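Local coordinates for AT-rich interactive domain-containing protein 4 (Arabidopsis thaliana, PDB 6LQF) that recognises DNA and the H3K4me3 histone tail together through its ARID-PHD cassette, acting as an ISWI component that regulates the floral transition, at residues 55-58 with 63-66; 67-72 with 113-118; 74-79 with 88-93; 155-160 with 169-174. All coordinates share one frame; numbering follows the deposited sequence.

Contact 1 of 4, residues 55-58 with 63-66. With nucleotides of chain C.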
# COMPACT_ATOMS: atom_id res chain seq x y z
N PRO A 55 3.44 -11.01 -13.17
CA PRO A 55 2.77 -12.28 -12.80
C PRO A 55 1.78 -12.70 -13.87
O PRO A 55 1.43 -11.92 -14.71
CB PRO A 55 2.03 -11.92 -11.52
CG PRO A 55 1.59 -10.49 -11.78
CD PRO A 55 2.80 -9.86 -12.51
N ASP A 56 1.34 -13.96 -13.83
CA ASP A 56 0.28 -14.43 -14.71
C ASP A 56 -1.06 -14.26 -14.07
O ASP A 56 -1.73 -15.23 -13.68
CB ASP A 56 0.52 -15.91 -15.01
CG ASP A 56 -0.40 -16.46 -16.08
OD1 ASP A 56 -1.09 -15.67 -16.76
OD2 ASP A 56 -0.41 -17.69 -16.24
N ALA A 57 -1.43 -13.02 -13.85
CA ALA A 57 -2.68 -12.63 -13.19
C ALA A 57 -3.13 -11.34 -13.85
O ALA A 57 -2.32 -10.45 -14.19
CB ALA A 57 -2.54 -12.42 -11.69
N VAL A 58 -4.43 -11.24 -14.02
CA VAL A 58 -5.06 -10.11 -14.71
C VAL A 58 -6.10 -9.50 -13.77
O VAL A 58 -6.85 -10.22 -13.08
CB VAL A 58 -5.72 -10.59 -15.99
CG1 VAL A 58 -6.52 -9.49 -16.67
CG2 VAL A 58 -4.66 -11.14 -16.91
N ARG A 63 -2.43 -6.73 -16.84
CA ARG A 63 -1.63 -7.57 -15.93
C ARG A 63 -1.60 -6.96 -14.53
O ARG A 63 -1.50 -5.76 -14.39
CB ARG A 63 -0.19 -7.73 -16.47
CG ARG A 63 0.64 -8.75 -15.65
CD ARG A 63 2.05 -8.93 -16.29
NE ARG A 63 2.05 -9.10 -17.76
CZ ARG A 63 1.98 -10.29 -18.35
NH1 ARG A 63 1.94 -11.43 -17.65
NH2 ARG A 63 1.98 -10.38 -19.66
N LEU A 64 -1.72 -7.78 -13.49
CA LEU A 64 -1.74 -7.26 -12.13
C LEU A 64 -0.48 -6.45 -11.78
O LEU A 64 0.63 -6.95 -11.98
CB LEU A 64 -1.88 -8.47 -11.21
CG LEU A 64 -1.88 -8.12 -9.73
CD1 LEU A 64 -3.14 -7.35 -9.37
CD2 LEU A 64 -1.79 -9.44 -8.97
N ASP A 65 -0.67 -5.23 -11.27
CA ASP A 65 0.43 -4.30 -10.93
C ASP A 65 0.90 -4.50 -9.48
O ASP A 65 0.44 -3.79 -8.53
CB ASP A 65 -0.06 -2.85 -11.15
CG ASP A 65 0.96 -1.79 -10.76
OD1 ASP A 65 2.11 -2.10 -10.38
OD2 ASP A 65 0.57 -0.59 -10.87
N LEU A 66 1.79 -5.45 -9.29
CA LEU A 66 2.22 -5.82 -7.93
C LEU A 66 3.04 -4.75 -7.26
O LEU A 66 3.01 -4.62 -6.01
CB LEU A 66 3.05 -7.12 -7.96
CG LEU A 66 2.31 -8.37 -8.31
CD1 LEU A 66 3.35 -9.46 -8.58
CD2 LEU A 66 1.49 -8.78 -7.10
P DT C 3 -6.98 -14.14 -12.68
OP1 DT C 3 -5.89 -13.60 -13.46
OP2 DT C 3 -6.92 -14.10 -11.26
O5' DT C 3 -8.34 -13.46 -13.12
C5' DT C 3 -8.65 -13.34 -14.50
C4' DT C 3 -10.02 -12.75 -14.71
O4' DT C 3 -11.00 -13.69 -14.26
C3' DT C 3 -10.33 -11.43 -14.01
O3' DT C 3 -10.75 -10.54 -15.03
C2' DT C 3 -11.48 -11.77 -13.08
C1' DT C 3 -12.09 -12.98 -13.75
N1 DT C 3 -12.80 -13.88 -12.86
C2 DT C 3 -14.04 -14.33 -13.22
O2 DT C 3 -14.65 -13.92 -14.18
N3 DT C 3 -14.59 -15.22 -12.34
C4 DT C 3 -14.00 -15.74 -11.20
O4 DT C 3 -14.60 -16.55 -10.52
C5 DT C 3 -12.68 -15.25 -10.92
C7 DT C 3 -11.96 -15.75 -9.71
C6 DT C 3 -12.14 -14.38 -11.77
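The short antiparallel hairpin of the ARID domain begins where Val58 faces Arg63 as a non-hydrogen-bonded pair, their CA atoms 4.4 Å apart and their side chains diverging. One residue further out on each side, Leu64 N donates to Ala57 O over 2.8 Å at 166°; Arg63 CA adds a CA-H...O contact to the same oxygen. A second carbonyl is gripped by a side chain. The chain of Arg63 bends at chi3 (-46°), which turns its guanidinium back so that NH1 reaches Pro55 O at 3.0 Å, with the oxygen lying close to the guanidinium plane but the nitrogen well above that of the carbonyl. This hairpin interrupts the passage from helix 26-39 to helix 66-74, and it serves the DNA directly: Val58 N, with its hydrogen turned outward, binds OP1 of DT3 of chain C over 2.8 Å. Its inner side is apolar. Pro55, which follows a cis peptide bond, puts its CG 3.8 Å from Leu66 CD1, while Ala57 CB lies 4.0 Å from Leu64 CB. Tyr118 of helix 107-118 lies against Pro55, Ala57 and Leu66. Asp65, pointing away from this cluster, is the N-cap of helix 66-74; its OD2 takes bonds from Asn68 ND2 and Arg96 N.

Contact 2 of 4, residues 67-72 with 113-118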
# COMPACT_ATOMS: atom_id res chain seq x y z
N PHE A 67 3.79 -3.96 -8.05
CA PHE A 67 4.62 -2.92 -7.44
C PHE A 67 3.81 -1.86 -6.72
O PHE A 67 4.10 -1.50 -5.55
CB PHE A 67 5.45 -2.29 -8.57
CG PHE A 67 6.44 -1.27 -8.11
CD1 PHE A 67 7.36 -1.53 -7.10
CD2 PHE A 67 6.49 -0.04 -8.74
CE1 PHE A 67 8.32 -0.57 -6.74
CE2 PHE A 67 7.45 0.91 -8.36
CZ PHE A 67 8.37 0.61 -7.40
N ASN A 68 2.76 -1.36 -7.39
CA ASN A 68 1.99 -0.32 -6.72
C ASN A 68 1.09 -0.91 -5.66
O ASN A 68 0.87 -0.25 -4.63
CB ASN A 68 1.20 0.49 -7.73
CG ASN A 68 2.12 1.44 -8.49
OD1 ASN A 68 2.78 2.28 -7.83
ND2 ASN A 68 2.24 1.29 -9.80
N LEU A 69 0.62 -2.17 -5.83
CA LEU A 69 -0.17 -2.82 -4.78
C LEU A 69 0.70 -2.90 -3.51
O LEU A 69 0.25 -2.54 -2.37
CB LEU A 69 -0.58 -4.24 -5.26
CG LEU A 69 -1.17 -5.18 -4.19
CD1 LEU A 69 -2.40 -4.50 -3.61
CD2 LEU A 69 -1.57 -6.54 -4.84
N TYR A 70 1.94 -3.34 -3.66
CA TYR A 70 2.85 -3.49 -2.52
C TYR A 70 3.14 -2.14 -1.87
O TYR A 70 3.00 -2.02 -0.66
CB TYR A 70 4.16 -4.12 -2.97
CG TYR A 70 5.10 -4.40 -1.81
CD1 TYR A 70 4.85 -5.48 -0.94
CD2 TYR A 70 6.27 -3.66 -1.65
CE1 TYR A 70 5.73 -5.76 0.07
CE2 TYR A 70 7.18 -3.94 -0.61
CZ TYR A 70 6.91 -5.02 0.21
OH TYR A 70 7.80 -5.33 1.23
N ARG A 71 3.48 -1.13 -2.68
CA ARG A 71 3.85 0.19 -2.11
C ARG A 71 2.69 0.79 -1.32
O ARG A 71 2.90 1.34 -0.21
CB ARG A 71 4.30 1.15 -3.19
CG ARG A 71 5.64 0.70 -3.77
CD ARG A 71 6.35 1.72 -4.58
NE ARG A 71 5.57 2.15 -5.71
CZ ARG A 71 5.96 3.12 -6.53
NH1 ARG A 71 7.11 3.76 -6.31
NH2 ARG A 71 5.20 3.47 -7.57
N GLU A 72 1.47 0.65 -1.85
CA GLU A 72 0.35 1.28 -1.16
C GLU A 72 0.03 0.57 0.15
O GLU A 72 -0.39 1.21 1.16
CB GLU A 72 -0.89 1.30 -2.04
CG GLU A 72 -0.75 2.23 -3.25
CD GLU A 72 -0.27 3.66 -2.90
OE1 GLU A 72 -0.73 4.22 -1.88
OE2 GLU A 72 0.56 4.27 -3.65
N ARG A 113 -6.67 -11.07 -1.82
CA ARG A 113 -6.29 -12.43 -2.20
C ARG A 113 -4.98 -12.42 -2.99
O ARG A 113 -4.09 -13.24 -2.78
CB ARG A 113 -7.42 -13.07 -2.99
CG ARG A 113 -8.65 -13.45 -2.18
CD ARG A 113 -9.60 -14.40 -2.94
NE ARG A 113 -10.04 -13.85 -4.22
CZ ARG A 113 -9.43 -14.10 -5.38
NH1 ARG A 113 -8.35 -14.85 -5.41
NH2 ARG A 113 -9.89 -13.57 -6.51
N HIS A 114 -4.83 -11.45 -3.90
CA HIS A 114 -3.58 -11.40 -4.68
C HIS A 114 -2.41 -11.03 -3.77
O HIS A 114 -1.29 -11.51 -3.99
CB HIS A 114 -3.65 -10.37 -5.79
CG HIS A 114 -4.53 -10.74 -6.96
ND1 HIS A 114 -4.47 -11.98 -7.56
CD2 HIS A 114 -5.42 -10.00 -7.68
CE1 HIS A 114 -5.30 -12.00 -8.59
NE2 HIS A 114 -5.89 -10.81 -8.69
N TYR A 115 -2.67 -10.16 -2.75
CA TYR A 115 -1.58 -9.80 -1.88
C TYR A 115 -1.14 -11.03 -1.09
O TYR A 115 0.06 -11.31 -0.97
CB TYR A 115 -2.01 -8.68 -0.92
CG TYR A 115 -0.84 -8.00 -0.24
CD1 TYR A 115 -0.23 -8.57 0.90
CD2 TYR A 115 -0.36 -6.80 -0.70
CE1 TYR A 115 0.83 -7.94 1.54
CE2 TYR A 115 0.67 -6.18 -0.07
CZ TYR A 115 1.27 -6.74 1.04
OH TYR A 115 2.32 -6.09 1.64
N GLU A 116 -2.11 -11.78 -0.57
CA GLU A 116 -1.79 -13.04 0.10
C GLU A 116 -0.98 -13.99 -0.78
O GLU A 116 -0.03 -14.62 -0.32
CB GLU A 116 -3.07 -13.73 0.53
CG GLU A 116 -3.66 -13.04 1.74
CD GLU A 116 -4.99 -13.62 2.18
OE1 GLU A 116 -5.68 -14.26 1.35
OE2 GLU A 116 -5.34 -13.43 3.36
N THR A 117 -1.34 -14.13 -2.06
CA THR A 117 -0.63 -15.05 -2.97
C THR A 117 0.80 -14.60 -3.25
O THR A 117 1.75 -15.40 -3.17
CB THR A 117 -1.44 -15.12 -4.29
OG1 THR A 117 -2.76 -15.62 -3.98
CG2 THR A 117 -0.76 -16.04 -5.36
N TYR A 118 0.99 -13.32 -3.63
CA TYR A 118 2.26 -12.90 -4.18
C TYR A 118 3.16 -12.17 -3.20
O TYR A 118 4.40 -12.17 -3.36
CB TYR A 118 2.05 -11.98 -5.40
CG TYR A 118 1.52 -12.69 -6.61
CD1 TYR A 118 2.38 -13.41 -7.43
CD2 TYR A 118 0.15 -12.65 -6.93
CE1 TYR A 118 1.91 -14.08 -8.55
CE2 TYR A 118 -0.34 -13.30 -8.07
CZ TYR A 118 0.55 -14.03 -8.86
OH TYR A 118 0.09 -14.67 -10.00
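The ring of Tyr115 receives Leu69 at its edge, Leu69 CG lying 3.9 Å from Tyr115 CD2 and near the ring plane, while the ring of Phe79 meets it with almost parallel planes. The hydroxyl of the same ring reaches the next residue of the facing helix: Tyr115 OH comes obliquely to Tyr70, 3.7 Å from its CD1. Tyr122 meets Tyr70 edge-to-face. Tyr115 CG is anti to the backbone N (chi1 -165°), and this brings a ring whose CB does not point across the interface up to the side chains of the opposing helix. Neither phenol depends on the other for its polar end, since Tyr115 OH bonds to Glu123 and Tyr70 OH to Asp128. Each helix also has contacts within its own surface. The guanidinium of Arg71 lies with one face on the ring of Phe67: Phe67 CE2 sits over the centre of the Arg71 guanidinium, 3.2 Å above its plane. At its edge the group is held by a nearly straight bond of 2.7 Å from Arg71 NH2 to Asn68 OD1. On the other helix, Thr117 OG1 and Thr117 N reach Arg113 O from opposite faces of its plane. Leu69 and Tyr115 bridge axes 11.1 Å apart and crossing at -97°, nearly perpendicular, within the helical ARID domain. Around the crossing, Trp87 and Val91 of helix 87-91 pack on Leu69, Val73 and Val74 of helix 66-74 on Tyr115, and Phe29 of helix 26-39 on Tyr70.

Contact 3 of 4, residues 74-79 with 88-93. With nucleotides of chain D.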
# COMPACT_ATOMS: atom_id res chain seq x y z
N VAL A 74 2.28 -1.34 2.09
CA VAL A 74 3.29 -1.29 3.15
C VAL A 74 3.39 0.15 3.68
O VAL A 74 3.73 0.34 4.86
CB VAL A 74 4.65 -1.82 2.74
CG1 VAL A 74 4.48 -3.30 2.34
CG2 VAL A 74 5.26 -1.02 1.55
N SER A 75 3.07 1.15 2.85
CA SER A 75 3.10 2.56 3.33
C SER A 75 2.04 2.81 4.39
O SER A 75 2.16 3.79 5.16
CB SER A 75 2.92 3.52 2.18
OG SER A 75 1.62 3.49 1.66
N ARG A 76 1.04 1.93 4.46
CA ARG A 76 -0.04 2.06 5.46
C ARG A 76 0.09 1.08 6.63
O ARG A 76 -0.82 0.98 7.47
CB ARG A 76 -1.39 1.88 4.80
CG ARG A 76 -1.68 3.07 3.86
CD ARG A 76 -2.94 2.86 3.10
NE ARG A 76 -3.33 4.07 2.37
CZ ARG A 76 -2.87 4.40 1.17
NH1 ARG A 76 -1.98 3.64 0.56
NH2 ARG A 76 -3.29 5.51 0.58
N GLY A 77 1.24 0.43 6.75
CA GLY A 77 1.46 -0.42 7.89
C GLY A 77 1.40 -1.90 7.59
O GLY A 77 1.54 -2.69 8.52
N GLY A 78 1.21 -2.29 6.33
CA GLY A 78 1.26 -3.71 5.98
C GLY A 78 -0.10 -4.39 5.97
O GLY A 78 -1.12 -3.78 6.34
N PHE A 79 -0.12 -5.65 5.53
CA PHE A 79 -1.36 -6.37 5.29
C PHE A 79 -2.24 -6.54 6.51
O PHE A 79 -3.46 -6.56 6.39
CB PHE A 79 -1.02 -7.76 4.70
CG PHE A 79 -2.22 -8.53 4.23
CD1 PHE A 79 -2.89 -8.13 3.05
CD2 PHE A 79 -2.69 -9.63 4.93
CE1 PHE A 79 -4.00 -8.85 2.60
CE2 PHE A 79 -3.82 -10.34 4.49
CZ PHE A 79 -4.44 -9.95 3.30
N LYS A 88 -10.33 -0.65 -2.38
CA LYS A 88 -10.88 -0.11 -3.62
C LYS A 88 -10.53 1.35 -3.87
O LYS A 88 -10.17 1.77 -5.00
CB LYS A 88 -12.39 -0.31 -3.65
CG LYS A 88 -13.04 0.20 -4.91
CD LYS A 88 -14.40 -0.51 -5.12
CE LYS A 88 -15.14 -0.09 -6.40
NZ LYS A 88 -14.52 -0.51 -7.71
N GLY A 89 -10.64 2.15 -2.82
CA GLY A 89 -10.53 3.60 -2.96
C GLY A 89 -9.15 4.21 -2.87
O GLY A 89 -8.95 5.32 -3.39
N GLN A 90 -8.20 3.57 -2.20
CA GLN A 90 -6.86 4.14 -2.05
C GLN A 90 -5.76 3.22 -2.56
O GLN A 90 -4.68 3.71 -2.87
CB GLN A 90 -6.56 4.48 -0.58
CG GLN A 90 -7.32 5.69 -0.10
CD GLN A 90 -7.01 6.00 1.36
OE1 GLN A 90 -5.83 5.95 1.77
NE2 GLN A 90 -8.05 6.32 2.14
N VAL A 91 -5.99 1.91 -2.70
CA VAL A 91 -4.93 1.06 -3.22
C VAL A 91 -5.12 0.89 -4.71
O VAL A 91 -4.19 1.16 -5.51
CB VAL A 91 -4.92 -0.32 -2.55
CG1 VAL A 91 -3.87 -1.28 -3.13
CG2 VAL A 91 -4.65 -0.10 -1.06
N PHE A 92 -6.32 0.42 -5.07
CA PHE A 92 -6.66 0.20 -6.50
C PHE A 92 -6.48 1.45 -7.33
O PHE A 92 -6.03 1.37 -8.47
CB PHE A 92 -8.08 -0.36 -6.60
CG PHE A 92 -8.55 -0.69 -8.01
CD1 PHE A 92 -7.81 -1.52 -8.84
CD2 PHE A 92 -9.77 -0.22 -8.46
CE1 PHE A 92 -8.29 -1.89 -10.11
CE2 PHE A 92 -10.26 -0.56 -9.71
CZ PHE A 92 -9.50 -1.39 -10.54
N SER A 93 -6.81 2.62 -6.79
CA SER A 93 -6.70 3.89 -7.52
C SER A 93 -5.29 4.26 -7.93
O SER A 93 -5.12 5.11 -8.82
CB SER A 93 -7.34 4.96 -6.64
OG SER A 93 -6.59 5.04 -5.44
P DG D 5 -12.56 -2.00 0.61
OP1 DG D 5 -11.39 -1.56 1.39
OP2 DG D 5 -12.42 -2.08 -0.90
O5' DG D 5 -13.01 -3.39 1.16
C5' DG D 5 -13.11 -3.54 2.59
C4' DG D 5 -13.85 -4.83 2.92
O4' DG D 5 -15.25 -4.68 2.58
C3' DG D 5 -13.34 -6.07 2.21
O3' DG D 5 -13.47 -7.21 3.13
C2' DG D 5 -14.31 -6.17 1.05
C1' DG D 5 -15.62 -5.70 1.67
N9 DG D 5 -16.56 -5.11 0.71
C8 DG D 5 -16.31 -4.11 -0.17
N7 DG D 5 -17.33 -3.83 -0.95
C5 DG D 5 -18.32 -4.70 -0.50
C6 DG D 5 -19.66 -4.86 -0.92
O6 DG D 5 -20.25 -4.24 -1.83
N1 DG D 5 -20.32 -5.90 -0.23
C2 DG D 5 -19.77 -6.59 0.80
N2 DG D 5 -20.52 -7.54 1.36
N3 DG D 5 -18.52 -6.43 1.21
C4 DG D 5 -17.86 -5.46 0.53
O HOH W 1 -3.44 5.99 -2.18
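Arg76 stands in a type I turn, Val74 to Gly77, that closes helix 66-74 with a Schellman motif, and faces Gln90 on the wider pi-type turn of helix 87-91. Its chain runs extended from CG to NE and delivers two donors to a single oxygen. Arg76 NH2 meets Gln90 OE1 over 2.8 Å in the carbonyl plane, on a lone pair, although the N-H...O angle is only 138°; NE adds a weak bond of 3.2 Å. The two flat groups are strongly inclined, their planes 61° apart, and Gln90 CB lies over one face of the guanidinium, 3.6 Å from NH2. A water extends the link, accepting from Arg76 NH2 and donating to Gln90 O at 2.7 Å. Both residues belong to the histone-reading surface where the ARID and PHD modules meet. Arg76 NE donates to the backbone of the bound peptide and Gln90 NE2 to a polar side chain on it, while NE2 also bonds to Ala172 O of the PHD finger. Salt-bridged to Glu72 through NH1, the guanidinium is held from several directions, which would limit its rotation. Elsewhere on helix 87-91, the backbone N of Lys88 binds OP2 of DG5 of chain D over 2.9 Å, close to the helix start. Ser93 OG donates to Gly89 O at 3.1 Å, an oxygen that probably also accepts a hydrogen bond from Thr174 OG1.

Contact 4 of 4, residues 155-160 with 169-174. With ZN (zinc ion), chain G; nucleotides of chain D.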
# COMPACT_ATOMS: atom_id res chain seq x y z
N ALA A 155 -0.50 11.68 10.98
CA ALA A 155 -1.11 12.18 12.22
C ALA A 155 -2.33 11.36 12.61
O ALA A 155 -3.13 10.96 11.75
CB ALA A 155 -1.51 13.64 12.06
N HIS A 156 -2.52 11.09 13.89
CA HIS A 156 -3.84 10.64 14.29
C HIS A 156 -4.87 11.70 14.00
O HIS A 156 -4.71 12.86 14.42
CB HIS A 156 -3.94 10.41 15.81
CG HIS A 156 -3.09 9.30 16.31
ND1 HIS A 156 -2.00 9.50 17.12
CD2 HIS A 156 -3.13 7.95 16.07
CE1 HIS A 156 -1.47 8.33 17.47
NE2 HIS A 156 -2.11 7.38 16.80
N PHE A 157 -6.00 11.31 13.44
CA PHE A 157 -7.08 12.26 13.20
C PHE A 157 -7.51 12.91 14.50
O PHE A 157 -7.76 14.13 14.54
CB PHE A 157 -8.24 11.52 12.54
CG PHE A 157 -9.30 12.42 12.01
CD1 PHE A 157 -9.03 13.23 10.92
CD2 PHE A 157 -10.57 12.42 12.56
CE1 PHE A 157 -10.01 14.08 10.40
CE2 PHE A 157 -11.57 13.27 12.05
CZ PHE A 157 -11.28 14.09 10.97
N GLY A 158 -7.53 12.09 15.56
CA GLY A 158 -7.94 12.52 16.91
C GLY A 158 -7.00 13.49 17.55
O GLY A 158 -7.38 14.18 18.53
N CYS A 159 -5.77 13.59 17.06
CA CYS A 159 -4.81 14.53 17.68
C CYS A 159 -4.89 15.93 17.04
O CYS A 159 -4.20 16.85 17.46
CB CYS A 159 -3.37 14.00 17.59
SG CYS A 159 -2.96 12.66 18.78
N ASP A 160 -5.72 16.07 16.02
CA ASP A 160 -5.86 17.36 15.35
C ASP A 160 -7.18 17.96 15.87
O ASP A 160 -8.25 17.52 15.51
CB ASP A 160 -5.84 17.19 13.82
CG ASP A 160 -5.80 18.50 13.11
OD1 ASP A 160 -6.15 19.56 13.71
OD2 ASP A 160 -5.41 18.50 11.92
N LYS A 169 -14.36 9.91 7.64
CA LYS A 169 -14.79 9.13 6.49
C LYS A 169 -14.68 9.96 5.19
O LYS A 169 -14.53 9.37 4.10
CB LYS A 169 -16.23 8.62 6.72
CG LYS A 169 -17.27 9.72 6.66
CD LYS A 169 -18.65 9.11 6.81
CE LYS A 169 -19.73 10.16 6.98
NZ LYS A 169 -20.98 9.51 7.48
N ASP A 170 -14.70 11.29 5.32
CA ASP A 170 -14.59 12.11 4.12
C ASP A 170 -13.15 12.32 3.67
O ASP A 170 -12.93 12.70 2.53
CB ASP A 170 -15.28 13.44 4.34
CG ASP A 170 -16.78 13.30 4.32
OD1 ASP A 170 -17.31 12.47 3.54
OD2 ASP A 170 -17.44 14.01 5.09
N TYR A 171 -12.19 12.01 4.53
CA TYR A 171 -10.78 11.91 4.15
C TYR A 171 -10.49 10.52 3.58
O TYR A 171 -9.71 10.41 2.63
CB TYR A 171 -9.88 12.16 5.36
CG TYR A 171 -10.00 13.57 5.85
CD1 TYR A 171 -9.24 14.58 5.30
CD2 TYR A 171 -10.92 13.90 6.85
CE1 TYR A 171 -9.37 15.92 5.74
CE2 TYR A 171 -11.04 15.21 7.28
CZ TYR A 171 -10.27 16.21 6.70
OH TYR A 171 -10.36 17.55 7.08
N ALA A 172 -11.11 9.50 4.17
CA ALA A 172 -10.77 8.14 3.80
C ALA A 172 -11.43 7.64 2.51
O ALA A 172 -10.87 6.72 1.86
CB ALA A 172 -11.13 7.23 4.95
N LYS A 173 -12.58 8.17 2.14
CA LYS A 173 -13.23 7.75 0.91
C LYS A 173 -12.36 8.07 -0.32
O LYS A 173 -11.46 8.96 -0.29
CB LYS A 173 -14.60 8.43 0.75
CG LYS A 173 -14.49 9.93 0.53
CD LYS A 173 -15.87 10.59 0.56
CE LYS A 173 -15.76 12.11 0.27
NZ LYS A 173 -17.09 12.78 0.45
N THR A 174 -12.61 7.35 -1.41
CA THR A 174 -11.81 7.61 -2.60
C THR A 174 -11.87 9.09 -3.03
O THR A 174 -12.92 9.73 -2.99
CB THR A 174 -12.26 6.67 -3.74
OG1 THR A 174 -11.35 6.74 -4.83
CG2 THR A 174 -13.63 7.03 -4.26
ZN ZN G . -1.34 11.35 17.85
P DA D 4 -15.05 4.17 -1.28
OP1 DA D 4 -13.68 4.73 -1.05
OP2 DA D 4 -15.57 4.07 -2.68
O5' DA D 4 -15.05 2.67 -0.69
C5' DA D 4 -14.65 2.47 0.67
C4' DA D 4 -14.89 1.05 1.10
O4' DA D 4 -16.32 0.80 1.09
C3' DA D 4 -14.22 0.01 0.19
O3' DA D 4 -13.74 -1.01 1.03
C2' DA D 4 -15.42 -0.50 -0.59
C1' DA D 4 -16.50 -0.47 0.49
N9 DA D 4 -17.85 -0.54 0.01
C8 DA D 4 -18.43 0.12 -1.03
N7 DA D 4 -19.72 -0.19 -1.20
C5 DA D 4 -19.96 -1.10 -0.20
C6 DA D 4 -21.13 -1.82 0.17
N6 DA D 4 -22.29 -1.75 -0.49
N1 DA D 4 -21.03 -2.68 1.18
C2 DA D 4 -19.88 -2.77 1.86
N3 DA D 4 -18.73 -2.12 1.62
C4 DA D 4 -18.85 -1.29 0.58
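Phe157 sends its CB toward Tyr171, and with CG anti to the backbone N (chi1 -169°) the ring is carried to Tyr171. CB and CG serve as the stalk; contact starts at CE1, which comes 3.5 Å from Tyr171 CE2 and 3.7 Å from Tyr171 CD2. At the tip, CZ follows the same two carbons, 3.9 Å from Tyr171 CE2. The ring centroids are 5.5 Å apart with planes inclined at 58°, an oblique pairing. Tyr171 directs its hydroxyl to Gly166 N, and Leu165 and Leu177 pack on its side chain. This pair joins the segment of the PHD finger that carries His156 and Cys159 to helix 168-172. Beside Phe157, His156 ND1 binds the zinc ion at 2.1 Å and Cys159 SG at 2.3 Å; Cys134 and Cys137 complete this site of three cysteines and one histidine, and His156 NE2 is fixed by Thr141 O. On the helical side, the backbone of Tyr171 hydrogen-bonds to the bound peptide. Just past the helix, Thr174 N donates to OP1 of DA4 of chain D over 2.9 Å, while Lys173 NZ forms a 3.1 Å salt bridge to Asp170 OD1.

Overall arrangement
Three of these contacts belong to the ARID domain and one to the PHD finger. Contacts 1 and 2 share a buried apolar region, where Tyr118 and His114 of helix 107-118 pack on residues of and beside the hairpin; contact 2, without hydrogen bonds across it, is the inner one, whereas contact 1 adds one backbone and one arginine hydrogen bond and reaches a phosphate. Contact 3, nested in the loop that contact 2 closes, touches it through Val91 and Phe79, yet its chemistry is polar, and it lies at the bound peptide. Contact 4 is partly buried, aromatic and next to zinc. Gln90 and Gly89 join contacts 3 and 4, linking the two modules, and contacts 1, 3 and 4 each offer a backbone amide to DNA.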